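Local coordinates for protein adenylyltransferase (Bartonella henselae str. Houston-1, PDB 5NH2) that transfers AMP from ATP to tyrosine or threonine residues of host target proteins through its Fic domain, serving bacterial virulence, at residues K26-N29 and A30-K34. Residues are numbered along the deposited sequence; the frame is centred on the assembly and turned at random.
Sequences KNLN and AFLEK
N27 folds its side chain onto the opening turn of helix 28-46, where OD1 accepts a hydrogen bond from A30 N at 3.1 Å. The bond is nearly straight (168° at the hydrogen), and the donor lies in the plane of the amide carbonyl. With CG anti to the backbone N (chi1 170°), the amide lies over the helix start, and its rotation about the CB-CG bond turns OD1 to A30 N and to 3.7 Å from A30 CB. The main chain of the same residue takes part as well: N27 O receives F31 N, so one asparagine satisfies two amides of the first turn. The bonds from L32 N to L28 O and from E33 N to N29 O continue the i to i+4 series that F31 N to N27 O begins.

Side-chain packing adds to these bonds. CG of L28 loosely meets CD1 of L32 at 4.1 Å, the two leucines crossing at a slant one turn apart, and the same methyl lies 3.8 Å from N29 OD1. L32 also brings CG to 3.3 Å from L28 O. F31 goes another way: with chi1 at 158° its ring leaves the turn for the protein interior, with L28 O near its plane at the edge. There it packs on N21 and T71, about 6 Å between side chains from the ATP-binding E155. E33 packs on H40 of the neighbouring antitoxin-homologue chain, BiaA. The bond from A30 N to N27 OD1 makes this an asparagine N-cap, here at the start of a helix that carries F31 close to the nucleotide site of the Fic domain.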
ATOM      1  N   LYS A  26      -5.776 -15.600  21.515  1.00 49.67           N
ATOM      2  CA  LYS A  26      -5.508 -16.796  20.719  1.00 52.05           C
ATOM      3  C   LYS A  26      -6.538 -17.022  19.605  1.00 54.47           C
ATOM      4  O   LYS A  26      -6.251 -17.761  18.653  1.00 53.29           O
ATOM      5  CB  LYS A  26      -5.446 -18.035  21.633  1.00 56.90           C
ATOM      6  CG  LYS A  26      -4.701 -17.802  22.955  1.00 60.66           C
ATOM      7  CD  LYS A  26      -4.021 -19.036  23.524  1.00 61.08           C
ATOM      8  CE  LYS A  26      -4.962 -19.889  24.353  1.00 71.31           C
ATOM      9  NZ  LYS A  26      -4.370 -21.251  24.633  1.00 66.30           N
ATOM     10  N   ASN A  27      -7.708 -16.384  19.669  1.00 50.86           N
ATOM     11  CA  ASN A  27      -8.683 -16.508  18.594  1.00 55.04           C
ATOM     12  C   ASN A  27      -8.263 -15.611  17.444  1.00 56.02           C
ATOM     13  O   ASN A  27      -8.073 -14.408  17.633  1.00 66.97           O
ATOM     14  CB  ASN A  27     -10.078 -16.122  19.075  1.00 63.05           C
ATOM     15  CG  ASN A  27     -11.070 -15.995  17.931  1.00 72.82           C
ATOM     16  OD1 ASN A  27     -11.120 -14.983  17.235  1.00 72.66           O
ATOM     17  ND2 ASN A  27     -11.866 -17.030  17.733  1.00 88.80           N
ATOM     18  N   LEU A  28      -8.155 -16.187  16.248  1.00 56.07           N
ATOM     19  CA  LEU A  28      -7.473 -15.517  15.140  1.00 55.88           C
ATOM     20  C   LEU A  28      -8.165 -14.214  14.731  1.00 53.45           C
ATOM     21  O   LEU A  28      -7.509 -13.177  14.559  1.00 56.88           O
ATOM     22  CB  LEU A  28      -7.362 -16.466  13.941  1.00 56.03           C
ATOM     23  CG  LEU A  28      -6.980 -15.726  12.655  1.00 49.14           C
ATOM     24  CD1 LEU A  28      -5.474 -15.484  12.645  1.00 42.56           C
ATOM     25  CD2 LEU A  28      -7.472 -16.418  11.399  1.00 47.29           C
ATOM     26  N   ASN A  29      -9.481 -14.246  14.550  1.00 51.84           N
ATOM     27  CA  ASN A  29     -10.167 -13.066  14.024  1.00 58.88           C
ATOM     28  C   ASN A  29     -10.174 -11.903  15.018  1.00 54.78           C
ATOM     29  O   ASN A  29     -10.083 -10.742  14.597  1.00 55.18           O
ATOM     30  CB  ASN A  29     -11.598 -13.416  13.590  1.00 65.84           C
ATOM     31  CG  ASN A  29     -11.654 -14.012  12.182  1.00 74.18           C
ATOM     32  OD1 ASN A  29     -10.641 -14.074  11.478  1.00 71.71           O
ATOM     33  ND2 ASN A  29     -12.840 -14.439  11.764  1.00 83.13           N
ATOM     34  N   ALA A  30     -10.296 -12.176  16.323  1.00 47.75           N
ATOM     35  CA  ALA A  30     -10.246 -11.095  17.309  1.00 40.07           C
ATOM     36  C   ALA A  30      -8.859 -10.475  17.359  1.00 46.05           C
ATOM     37  O   ALA A  30      -8.708  -9.241  17.464  1.00 45.72           O
ATOM     38  CB  ALA A  30     -10.636 -11.625  18.681  1.00 46.32           C
ATOM     39  N   PHE A  31      -7.834 -11.322  17.259  1.00 36.73           N
ATOM     40  CA  PHE A  31      -6.488 -10.813  17.106  1.00 44.50           C
ATOM     41  C   PHE A  31      -6.384  -9.917  15.868  1.00 40.93           C
ATOM     42  O   PHE A  31      -5.826  -8.826  15.946  1.00 40.83           O
ATOM     43  CB  PHE A  31      -5.488 -11.979  17.045  1.00 46.57           C
ATOM     44  CG  PHE A  31      -4.210 -11.612  16.403  1.00 42.52           C
ATOM     45  CD1 PHE A  31      -3.274 -10.837  17.097  1.00 37.35           C
ATOM     46  CD2 PHE A  31      -3.952 -11.977  15.079  1.00 46.15           C
ATOM     47  CE1 PHE A  31      -2.082 -10.447  16.502  1.00 34.34           C
ATOM     48  CE2 PHE A  31      -2.760 -11.593  14.461  1.00 42.66           C
ATOM     49  CZ  PHE A  31      -1.817 -10.816  15.184  1.00 38.01           C
ATOM     50  N   LEU A  32      -6.946 -10.338  14.729  1.00 42.58           N
ATOM     51  CA  LEU A  32      -6.823  -9.535  13.513  1.00 36.13           C
ATOM     52  C   LEU A  32      -7.517  -8.186  13.643  1.00 44.05           C
ATOM     53  O   LEU A  32      -6.979  -7.168  13.206  1.00 47.54           O
ATOM     54  CB  LEU A  32      -7.397 -10.286  12.318  1.00 38.78           C
ATOM     55  CG  LEU A  32      -6.687 -11.526  11.784  1.00 48.82           C
ATOM     56  CD1 LEU A  32      -7.498 -12.165  10.668  1.00 46.91           C
ATOM     57  CD2 LEU A  32      -5.304 -11.168  11.297  1.00 43.60           C
ATOM     58  N   GLU A  33      -8.726  -8.162  14.214  1.00 45.58           N
ATOM     59  CA  GLU A  33      -9.462  -6.909  14.376  1.00 40.54           C
ATOM     60  C   GLU A  33      -8.748  -5.950  15.324  1.00 40.18           C
ATOM     61  O   GLU A  33      -8.680  -4.738  15.049  1.00 44.29           O
ATOM     62  CB  GLU A  33     -10.879  -7.207  14.869  1.00 39.66           C
ATOM     63  CG  GLU A  33     -11.794  -7.824  13.824  1.00 44.13           C
ATOM     64  CD  GLU A  33     -13.158  -8.209  14.384  1.00 50.74           C
ATOM     65  OE1 GLU A  33     -13.335  -8.264  15.617  1.00 48.62           O
ATOM     66  OE2 GLU A  33     -14.074  -8.442  13.585  1.00 67.73           O
ATOM     67  N   LYS A  34      -8.175  -6.473  16.424  1.00 36.81           N
ATOM     68  CA  LYS A  34      -7.501  -5.604  17.386  1.00 40.25           C
ATOM     69  C   LYS A  34      -6.126  -5.139  16.889  1.00 40.00           C
ATOM     70  O   LYS A  34      -5.779  -3.953  17.033  1.00 37.19           O
ATOM     71  CB  LYS A  34      -7.387  -6.306  18.748  1.00 37.93           C
ATOM     72  CG  LYS A  34      -6.651  -5.480  19.835  1.00 33.73           C
ATOM     73  CD  LYS A  34      -7.509  -4.288  20.331  1.00 36.40           C
ATOM     74  CE  LYS A  34      -6.595  -3.160  20.815  1.00 39.45           C
ATOM     75  NZ  LYS A  34      -7.261  -2.064  21.560  1.00 42.57           N
TER